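Local coordinates for phosphoribosylglycinamide synthetase (Anaerococcus prevotii, PDB 4DIM), which is probably an ATP-dependent, metal-requiring ligase of the ATP-grasp superfamily, at residues R126-R131 and K137-N142; M211-E216 and N283-L288; G375-K380 and D392-N397. One frame throughout, in Å; residues are numbered along the deposited sequence.

Contact 1 (R126-R131 and K137-N142); sequences RHFVVR and KNALEN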
loop_
_atom_site.group_PDB
_atom_site.type_symbol
_atom_site.label_atom_id
_atom_site.label_comp_id
_atom_site.label_asym_id
_atom_site.label_seq_id
_atom_site.Cartn_x
_atom_site.Cartn_y
_atom_site.Cartn_z
ATOM N N ARG A 126 -20.076 1.463 -7.218
ATOM C CA ARG A 126 -20.381 2.325 -8.354
ATOM C C ARG A 126 -20.827 3.695 -7.873
ATOM O O ARG A 126 -21.370 3.806 -6.769
ATOM C CB ARG A 126 -21.476 1.671 -9.215
ATOM C CG ARG A 126 -21.066 0.302 -9.823
ATOM C CD ARG A 126 -22.216 -0.425 -10.524
ATOM N NE ARG A 126 -23.297 -0.754 -9.590
ATOM C CZ ARG A 126 -24.485 -1.248 -9.927
ATOM N NH1 ARG A 126 -24.770 -1.510 -11.202
ATOM N NH2 ARG A 126 -25.397 -1.491 -8.992
ATOM N N HIS A 127 -20.590 4.739 -8.689
ATOM C CA HIS A 127 -20.979 6.098 -8.300
ATOM C C HIS A 127 -21.495 6.929 -9.438
ATOM O O HIS A 127 -21.110 6.775 -10.605
ATOM C CB HIS A 127 -19.814 6.860 -7.636
ATOM C CG HIS A 127 -18.737 7.336 -8.570
ATOM N ND1 HIS A 127 -18.794 8.568 -9.188
ATOM C CD2 HIS A 127 -17.588 6.733 -8.924
ATOM C CE1 HIS A 127 -17.679 8.675 -9.893
ATOM N NE2 HIS A 127 -16.915 7.599 -9.752
ATOM N N PHE A 128 -22.305 7.901 -9.048
ATOM C CA PHE A 128 -22.878 8.853 -9.981
ATOM C C PHE A 128 -22.647 10.287 -9.499
ATOM O O PHE A 128 -22.848 10.600 -8.320
ATOM C CB PHE A 128 -24.372 8.543 -10.174
ATOM C CG PHE A 128 -24.570 7.394 -11.130
ATOM C CD1 PHE A 128 -24.363 7.563 -12.494
ATOM C CD2 PHE A 128 -24.821 6.119 -10.657
ATOM C CE1 PHE A 128 -24.502 6.495 -13.379
ATOM C CE2 PHE A 128 -24.956 5.040 -11.543
ATOM C CZ PHE A 128 -24.813 5.239 -12.902
ATOM N N VAL A 129 -22.224 11.145 -10.448
ATOM C CA VAL A 129 -21.941 12.580 -10.221
ATOM C C VAL A 129 -23.242 13.392 -10.516
ATOM O O VAL A 129 -23.388 13.999 -11.571
ATOM C CB VAL A 129 -20.697 13.107 -11.018
ATOM C CG1 VAL A 129 -19.398 12.868 -10.250
ATOM C CG2 VAL A 129 -20.593 12.495 -12.421
ATOM N N VAL A 130 -24.192 13.330 -9.572
ATOM C CA VAL A 130 -25.508 13.986 -9.606
ATOM C C VAL A 130 -25.390 15.551 -9.522
ATOM O O VAL A 130 -24.494 16.069 -8.865
ATOM C CB VAL A 130 -26.407 13.418 -8.449
ATOM C CG1 VAL A 130 -25.726 13.479 -7.085
ATOM C CG2 VAL A 130 -27.757 14.106 -8.371
ATOM N N ARG A 131 -26.304 16.287 -10.191
ATOM C CA ARG A 131 -26.373 17.775 -10.153
ATOM C C ARG A 131 -27.779 18.304 -9.696
ATOM O O ARG A 131 -27.887 19.499 -9.449
ATOM C CB ARG A 131 -25.971 18.407 -11.518
ATOM C CG ARG A 131 -24.459 18.632 -11.611
ATOM C CD ARG A 131 -23.900 18.851 -13.007
ATOM N NE ARG A 131 -22.432 18.909 -12.985
ATOM C CZ ARG A 131 -21.651 19.158 -14.036
ATOM N NH1 ARG A 131 -22.185 19.387 -15.234
ATOM N NH2 ARG A 131 -20.329 19.184 -13.898
ATOM N N LYS A 137 -32.396 10.298 -8.258
ATOM C CA LYS A 137 -33.278 9.140 -8.450
ATOM C C LYS A 137 -32.899 8.376 -9.746
ATOM O O LYS A 137 -32.954 7.139 -9.763
ATOM C CB LYS A 137 -34.737 9.598 -8.478
ATOM C CG LYS A 137 -35.212 10.208 -7.151
ATOM C CD LYS A 137 -36.237 11.340 -7.338
ATOM C CE LYS A 137 -36.505 12.089 -6.049
ATOM N NZ LYS A 137 -37.375 13.284 -6.255
ATOM N N ASN A 138 -32.481 9.104 -10.816
ATOM C CA ASN A 138 -32.005 8.473 -12.066
ATOM C C ASN A 138 -30.785 7.617 -11.745
ATOM O O ASN A 138 -30.705 6.457 -12.167
ATOM C CB ASN A 138 -31.649 9.538 -13.117
ATOM C CG ASN A 138 -30.921 9.013 -14.338
ATOM O OD1 ASN A 138 -31.156 7.887 -14.808
ATOM N ND2 ASN A 138 -30.039 9.834 -14.905
ATOM N N ALA A 139 -29.845 8.205 -10.970
ATOM C CA ALA A 139 -28.636 7.529 -10.508
ATOM C C ALA A 139 -28.972 6.327 -9.604
ATOM O O ALA A 139 -28.292 5.316 -9.733
ATOM C CB ALA A 139 -27.727 8.506 -9.758
ATOM N N LEU A 140 -30.014 6.437 -8.705
ATOM C CA LEU A 140 -30.467 5.370 -7.773
ATOM C C LEU A 140 -31.028 4.079 -8.461
ATOM O O LEU A 140 -31.088 3.031 -7.796
ATOM C CB LEU A 140 -31.572 5.876 -6.809
ATOM C CG LEU A 140 -31.251 6.948 -5.767
ATOM C CD1 LEU A 140 -32.135 6.799 -4.555
ATOM C CD2 LEU A 140 -29.796 6.959 -5.374
ATOM N N GLU A 141 -31.464 4.161 -9.740
ATOM C CA GLU A 141 -31.978 2.992 -10.444
ATOM C C GLU A 141 -30.822 2.057 -10.836
ATOM O O GLU A 141 -31.035 0.834 -10.899
ATOM C CB GLU A 141 -32.847 3.387 -11.664
ATOM C CG GLU A 141 -32.177 3.380 -13.032
ATOM C CD GLU A 141 -33.130 3.822 -14.130
ATOM O OE1 GLU A 141 -33.620 2.944 -14.879
ATOM O OE2 GLU A 141 -33.435 5.036 -14.200
ATOM N N ASN A 142 -29.608 2.617 -11.068
ATOM C CA ASN A 142 -28.389 1.849 -11.399
ATOM C C ASN A 142 -27.443 1.714 -10.173
ATOM O O ASN A 142 -26.250 1.438 -10.346
ATOM C CB ASN A 142 -27.644 2.527 -12.563
ATOM C CG ASN A 142 -28.519 2.780 -13.776
ATOM O OD1 ASN A 142 -28.867 3.928 -14.098
ATOM N ND2 ASN A 142 -28.900 1.709 -14.469
#
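The backbone O of N142 lies over the centre of the R126 guanidinium, 3.2 Å from CZ, so that the arginine presents a flat face to the carbonyl instead of an N-H. NH1 and NH2 are each nearly as close to this oxygen, but their angles are too poor for hydrogen bonds. The attraction is therefore probably electrostatic. The salt bridge of the group goes elsewhere, from NH2 to E189 on strand 186-189, and this probably fixes the plane that N142 covers. Beside this polar pair the contact is apolar. With CG anti to the carbonyl carbon (chi1 -80°), the F128 ring leans toward the last turn of helix 133-141, where A139 CA lies over one of its faces. CB of F128 meets CB of A139 at 3.4 Å. Further out, CE2 of F128 approaches CB of N142 obliquely at 3.8 Å, the ring and amide planes being 43° apart. A leucine here has no flat ring to lay against A139, and would probably leave a gap between strand and helix beside A139 and N142. V187 touches both F128 and A139, which ties the helix to the neighbouring strand as well. Strand 127-128 is an outer strand of a small four-stranded antiparallel sheet, and the helix that follows it packs against one face, consistent with the ATP-grasp fold.

Contact 2 (M211-E216 and N283-L288); sequences MPHGDE and NCLPEL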
loop_
_atom_site.group_PDB
_atom_site.type_symbol
_atom_site.label_atom_id
_atom_site.label_comp_id
_atom_site.label_asym_id
_atom_site.label_seq_id
_atom_site.Cartn_x
_atom_site.Cartn_y
_atom_site.Cartn_z
HETATM N N MSE A 211 -1.960 -12.103 -4.137
HETATM C CA MSE A 211 -1.861 -12.626 -2.791
HETATM C C MSE A 211 -2.785 -11.866 -1.831
HETATM O O MSE A 211 -2.375 -10.848 -1.280
HETATM C CB MSE A 211 -0.412 -12.539 -2.292
HETATM C CG MSE A 211 -0.188 -13.309 -0.965
HETATM SE SE MSE A 211 1.476 -12.786 -0.136
HETATM C CE MSE A 211 0.871 -11.207 0.502
ATOM N N PRO A 212 -3.967 -12.426 -1.507
ATOM C CA PRO A 212 -4.824 -11.793 -0.490
ATOM C C PRO A 212 -4.147 -11.734 0.876
ATOM O O PRO A 212 -3.276 -12.535 1.174
ATOM C CB PRO A 212 -6.071 -12.698 -0.466
ATOM C CG PRO A 212 -6.082 -13.339 -1.805
ATOM C CD PRO A 212 -4.660 -13.549 -2.170
ATOM N N HIS A 213 -4.494 -10.732 1.677
ATOM C CA HIS A 213 -3.908 -10.610 3.011
ATOM C C HIS A 213 -4.840 -9.898 3.981
ATOM O O HIS A 213 -5.735 -9.123 3.601
ATOM C CB HIS A 213 -2.519 -9.928 3.000
ATOM C CG HIS A 213 -2.468 -8.619 2.295
ATOM N ND1 HIS A 213 -2.896 -7.450 2.908
ATOM C CD2 HIS A 213 -1.990 -8.323 1.061
ATOM C CE1 HIS A 213 -2.742 -6.501 2.006
ATOM N NE2 HIS A 213 -2.170 -6.979 0.884
ATOM N N GLY A 214 -4.655 -10.241 5.238
ATOM C CA GLY A 214 -5.457 -9.700 6.316
ATOM C C GLY A 214 -4.928 -8.363 6.743
ATOM O O GLY A 214 -3.731 -8.108 6.623
ATOM N N ASP A 215 -5.831 -7.493 7.198
ATOM C CA ASP A 215 -5.512 -6.126 7.591
ATOM C C ASP A 215 -5.948 -5.861 9.035
ATOM O O ASP A 215 -7.136 -5.697 9.292
ATOM C CB ASP A 215 -6.219 -5.139 6.625
ATOM C CG ASP A 215 -5.740 -5.117 5.153
ATOM O OD1 ASP A 215 -4.714 -5.795 4.829
ATOM O OD2 ASP A 215 -6.360 -4.384 4.336
ATOM N N GLU A 216 -4.984 -5.847 9.986
ATOM C CA GLU A 216 -5.265 -5.507 11.401
ATOM C C GLU A 216 -5.215 -3.985 11.562
ATOM O O GLU A 216 -4.393 -3.308 10.941
ATOM C CB GLU A 216 -4.314 -6.191 12.359
ATOM C CG GLU A 216 -4.525 -7.684 12.418
ATOM C CD GLU A 216 -3.477 -8.441 13.205
ATOM O OE1 GLU A 216 -2.430 -7.834 13.529
ATOM O OE2 GLU A 216 -3.699 -9.639 13.506
ATOM N N ASN A 283 4.000 -1.303 5.424
ATOM C CA ASN A 283 3.763 -1.973 6.689
ATOM C C ASN A 283 4.064 -3.436 6.671
ATOM O O ASN A 283 3.273 -4.237 7.169
ATOM C CB ASN A 283 2.306 -1.737 7.108
ATOM C CG ASN A 283 1.915 -0.291 7.047
ATOM O OD1 ASN A 283 0.908 0.078 6.424
ATOM N ND2 ASN A 283 2.723 0.564 7.650
ATOM N N CYS A 284 5.226 -3.771 6.107
ATOM C CA CYS A 284 5.795 -5.112 5.989
ATOM C C CYS A 284 5.090 -5.998 4.985
ATOM O O CYS A 284 5.397 -7.191 4.916
ATOM C CB CYS A 284 5.894 -5.779 7.353
ATOM S SG CYS A 284 6.738 -4.747 8.582
ATOM N N LEU A 285 4.265 -5.444 4.118
ATOM C CA LEU A 285 3.662 -6.301 3.103
ATOM C C LEU A 285 4.714 -6.907 2.134
ATOM O O LEU A 285 4.571 -8.075 1.819
ATOM C CB LEU A 285 2.556 -5.602 2.347
ATOM C CG LEU A 285 1.298 -5.407 3.208
ATOM C CD1 LEU A 285 0.403 -4.342 2.671
ATOM C CD2 LEU A 285 0.458 -6.687 3.261
ATOM N N PRO A 286 5.834 -6.273 1.750
ATOM C CA PRO A 286 6.806 -6.993 0.891
ATOM C C PRO A 286 7.471 -8.163 1.614
ATOM O O PRO A 286 7.742 -9.199 1.031
ATOM C CB PRO A 286 7.825 -5.917 0.519
ATOM C CG PRO A 286 7.203 -4.624 0.929
ATOM C CD PRO A 286 6.267 -4.894 2.012
ATOM N N GLU A 287 7.661 -7.999 2.914
ATOM C CA GLU A 287 8.177 -9.030 3.801
ATOM C C GLU A 287 7.167 -10.189 3.893
ATOM O O GLU A 287 7.602 -11.331 3.894
ATOM C CB GLU A 287 8.486 -8.445 5.198
ATOM C CG GLU A 287 9.717 -7.543 5.246
ATOM C CD GLU A 287 9.651 -6.139 4.676
ATOM O OE1 GLU A 287 8.530 -5.647 4.429
ATOM O OE2 GLU A 287 10.727 -5.519 4.493
ATOM N N LEU A 288 5.848 -9.930 3.885
ATOM C CA LEU A 288 4.863 -11.018 3.879
ATOM C C LEU A 288 4.729 -11.706 2.525
ATOM O O LEU A 288 4.432 -12.918 2.487
ATOM C CB LEU A 288 3.487 -10.555 4.342
ATOM C CG LEU A 288 3.400 -10.064 5.804
ATOM C CD1 LEU A 288 2.109 -9.513 6.051
ATOM C CD2 LEU A 288 3.676 -11.160 6.796
#
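A methyl group of L285, CD2, sits squarely over the imidazole of H213 in a CH-pi contact, 3.4 Å from the ring centroid and only 7° off the ring normal. The nearest ring atom is CE1, and the second methyl of L285, CD1, reaches this H213 CE1 corner from farther away, at 3.9 Å. The two side chains cross at about a right angle, and it is CD2 alone that lies over the ring centre. Alongside, the selenium of M211, modelled as selenomethionine, comes to 4.0 Å from the backbone O of L288, a loose packing contact.

The imidazole is probably steadied at its edge by two hydrogen bonds, one of them weak. The weak one runs in the ring plane from ND1 of H213 to OD1 of D215 and is bent to 132°. The other joins NE2 to Q199 on the adjoining strand, so both ring nitrogens of this buried residue have partners. On the leucine side, the helix starts just after C284 at the N-cap position, and L288 N bonds back to C284 O at 3.0 Å.

H228 on strand 223-230 meets the H213 ring with its plane nearly perpendicular and is also touched by L285 and L288. Helix 285-293 therefore packs against the large antiparallel sheet, its first turn meeting strand 206-219 at H213 and strand 223-230 at H228, while C284 rests on strands 323-329 and 375-381.

Contact 3 (G375-K380 and D392-N397); sequences GQIIVK and DVIINN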
loop_
_atom_site.group_PDB
_atom_site.type_symbol
_atom_site.label_atom_id
_atom_site.label_comp_id
_atom_site.label_asym_id
_atom_site.label_seq_id
_atom_site.Cartn_x
_atom_site.Cartn_y
_atom_site.Cartn_z
ATOM N N GLY A 375 8.068 0.409 16.889
ATOM C CA GLY A 375 8.823 -0.550 16.102
ATOM C C GLY A 375 7.911 -1.480 15.353
ATOM O O GLY A 375 6.727 -1.179 15.164
ATOM N N GLN A 376 8.458 -2.628 14.959
ATOM C CA GLN A 376 7.696 -3.652 14.259
ATOM C C GLN A 376 8.311 -5.012 14.446
ATOM O O GLN A 376 9.530 -5.137 14.614
ATOM C CB GLN A 376 7.577 -3.351 12.765
ATOM C CG GLN A 376 8.892 -3.466 11.997
ATOM C CD GLN A 376 8.797 -2.867 10.634
ATOM O OE1 GLN A 376 7.935 -2.051 10.330
ATOM N NE2 GLN A 376 9.729 -3.183 9.807
ATOM N N ILE A 377 7.442 -6.024 14.387
ATOM C CA ILE A 377 7.747 -7.433 14.561
ATOM C C ILE A 377 7.230 -8.198 13.366
ATOM O O ILE A 377 6.071 -8.035 12.997
ATOM C CB ILE A 377 7.079 -7.993 15.854
ATOM C CG1 ILE A 377 7.556 -7.236 17.130
ATOM C CG2 ILE A 377 7.322 -9.514 15.985
ATOM C CD1 ILE A 377 6.662 -7.440 18.295
ATOM N N ILE A 378 8.055 -9.108 12.832
ATOM C CA ILE A 378 7.647 -10.000 11.773
ATOM C C ILE A 378 8.020 -11.428 12.171
ATOM O O ILE A 378 9.163 -11.718 12.502
ATOM C CB ILE A 378 8.195 -9.656 10.376
ATOM C CG1 ILE A 378 8.102 -8.181 10.089
ATOM C CG2 ILE A 378 7.418 -10.484 9.311
ATOM C CD1 ILE A 378 8.797 -7.795 8.899
ATOM N N VAL A 379 7.025 -12.314 12.093
ATOM C CA VAL A 379 7.176 -13.739 12.359
ATOM C C VAL A 379 6.582 -14.533 11.189
ATOM O O VAL A 379 5.783 -13.994 10.410
ATOM C CB VAL A 379 6.573 -14.169 13.685
ATOM C CG1 VAL A 379 7.179 -13.355 14.828
ATOM C CG2 VAL A 379 5.054 -14.051 13.674
ATOM N N LYS A 380 7.071 -15.787 11.051
ATOM C CA LYS A 380 6.656 -16.796 10.079
ATOM C C LYS A 380 6.503 -18.125 10.832
ATOM O O LYS A 380 7.246 -18.349 11.784
ATOM C CB LYS A 380 7.672 -16.916 8.899
ATOM C CG LYS A 380 9.085 -17.378 9.273
ATOM C CD LYS A 380 9.935 -17.533 8.021
ATOM C CE LYS A 380 11.402 -17.808 8.230
ATOM N NZ LYS A 380 11.668 -19.026 9.057
ATOM N N ASP A 392 2.674 -13.019 20.655
ATOM C CA ASP A 392 2.310 -12.642 22.035
ATOM C C ASP A 392 3.443 -12.833 23.017
ATOM O O ASP A 392 3.515 -12.093 23.990
ATOM C CB ASP A 392 1.124 -13.455 22.532
ATOM C CG ASP A 392 -0.195 -13.116 21.877
ATOM O OD1 ASP A 392 -0.223 -12.168 21.028
ATOM O OD2 ASP A 392 -1.198 -13.812 22.181
ATOM N N VAL A 393 4.300 -13.834 22.781
ATOM C CA VAL A 393 5.447 -14.115 23.631
ATOM C C VAL A 393 6.513 -13.023 23.438
ATOM O O VAL A 393 7.169 -12.654 24.412
ATOM C CB VAL A 393 6.022 -15.528 23.345
ATOM C CG1 VAL A 393 7.343 -15.747 24.085
ATOM C CG2 VAL A 393 5.019 -16.613 23.712
ATOM N N ILE A 394 6.694 -12.534 22.186
ATOM C CA ILE A 394 7.691 -11.514 21.808
ATOM C C ILE A 394 7.374 -10.202 22.542
ATOM O O ILE A 394 8.153 -9.782 23.391
ATOM C CB ILE A 394 7.755 -11.343 20.243
ATOM C CG1 ILE A 394 8.313 -12.631 19.585
ATOM C CG2 ILE A 394 8.622 -10.129 19.799
ATOM C CD1 ILE A 394 8.156 -12.682 18.011
ATOM N N ILE A 395 6.210 -9.619 22.265
ATOM C CA ILE A 395 5.713 -8.370 22.873
ATOM C C ILE A 395 5.764 -8.369 24.397
ATOM O O ILE A 395 6.018 -7.320 25.005
ATOM C CB ILE A 395 4.241 -8.147 22.416
ATOM C CG1 ILE A 395 4.190 -7.685 20.975
ATOM C CG2 ILE A 395 3.477 -7.173 23.324
ATOM C CD1 ILE A 395 4.587 -6.198 20.749
ATOM N N ASN A 396 5.402 -9.505 25.008
ATOM C CA ASN A 396 5.400 -9.646 26.472
ATOM C C ASN A 396 6.838 -9.632 27.030
ATOM O O ASN A 396 7.003 -9.470 28.231
ATOM C CB ASN A 396 4.663 -10.921 26.926
ATOM C CG ASN A 396 3.177 -10.930 26.753
ATOM O OD1 ASN A 396 2.576 -10.013 26.194
ATOM N ND2 ASN A 396 2.538 -11.955 27.298
ATOM N N ASN A 397 7.863 -9.797 26.160
ATOM C CA ASN A 397 9.293 -9.729 26.472
ATOM C C ASN A 397 9.932 -8.472 25.862
ATOM O O ASN A 397 11.151 -8.433 25.699
ATOM C CB ASN A 397 10.000 -10.999 25.981
ATOM C CG ASN A 397 9.779 -12.194 26.885
ATOM O OD1 ASN A 397 10.372 -12.290 27.973
ATOM N ND2 ASN A 397 8.879 -13.104 26.497
#
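The side chain of I377 overlaps both isoleucines of the helix, its CD1 lying 3.7 Å from CG2 of I394 and also touching the methyl end of I395. That second approach, CD1 of I377 to CD1 of I395, is 3.4 Å, the two chains crossing at a slant. The extended second torsion of I377 (chi2 162°) carries CD1 out from the strand to the place where the pair of helix residues can receive it. I394 and I377 slide past each other in opposite directions, and CG2 of I377 is left facing CD1 of I394 at 3.9 Å. The same CD1 of I394 runs on to V379, where it meets CG1 at 3.4 Å. I394 thus lies along two successive inward-facing residues of the strand, whereas I378 between them points away from the helix.

L391, a turn earlier in the helix, also packs against I377 and V379, and I354 on strand 351-356 touches I394. At the close of the segment N397 turns its amide back on the helix, ND2 bonding to V393 O at 2.7 Å and 161°. I394 O is taken up by ND2 of N345.

Between 375-380 and 392-397 the contact is made by aliphatic groups, with no hydrogen bond across, so the fit here probably rests on the shapes of the branched side chains rather than on directional bonds.

How the contacts relate
The three contacts follow one another along the chain without overlap. Contact 1 joins an outer strand of the small four-stranded sheet to helix 133-141, its centre about 35 Å from that of contact 2 and about 48 Å from that of contact 3, on the opposite side of the chain's centre from contact 3. Contacts 2 and 3 share the eight-stranded antiparallel sheet, with centres about 16 Å apart, and they touch: C284 meets Q376 and I378, and E287 meets I378. Since I378 points away from helix 384-395, strand 375-381 has helix 285-293 on one face and helix 384-395 on the other. The wide separation of contact 1 is consistent with the division of ATP-grasp enzymes into subdomains.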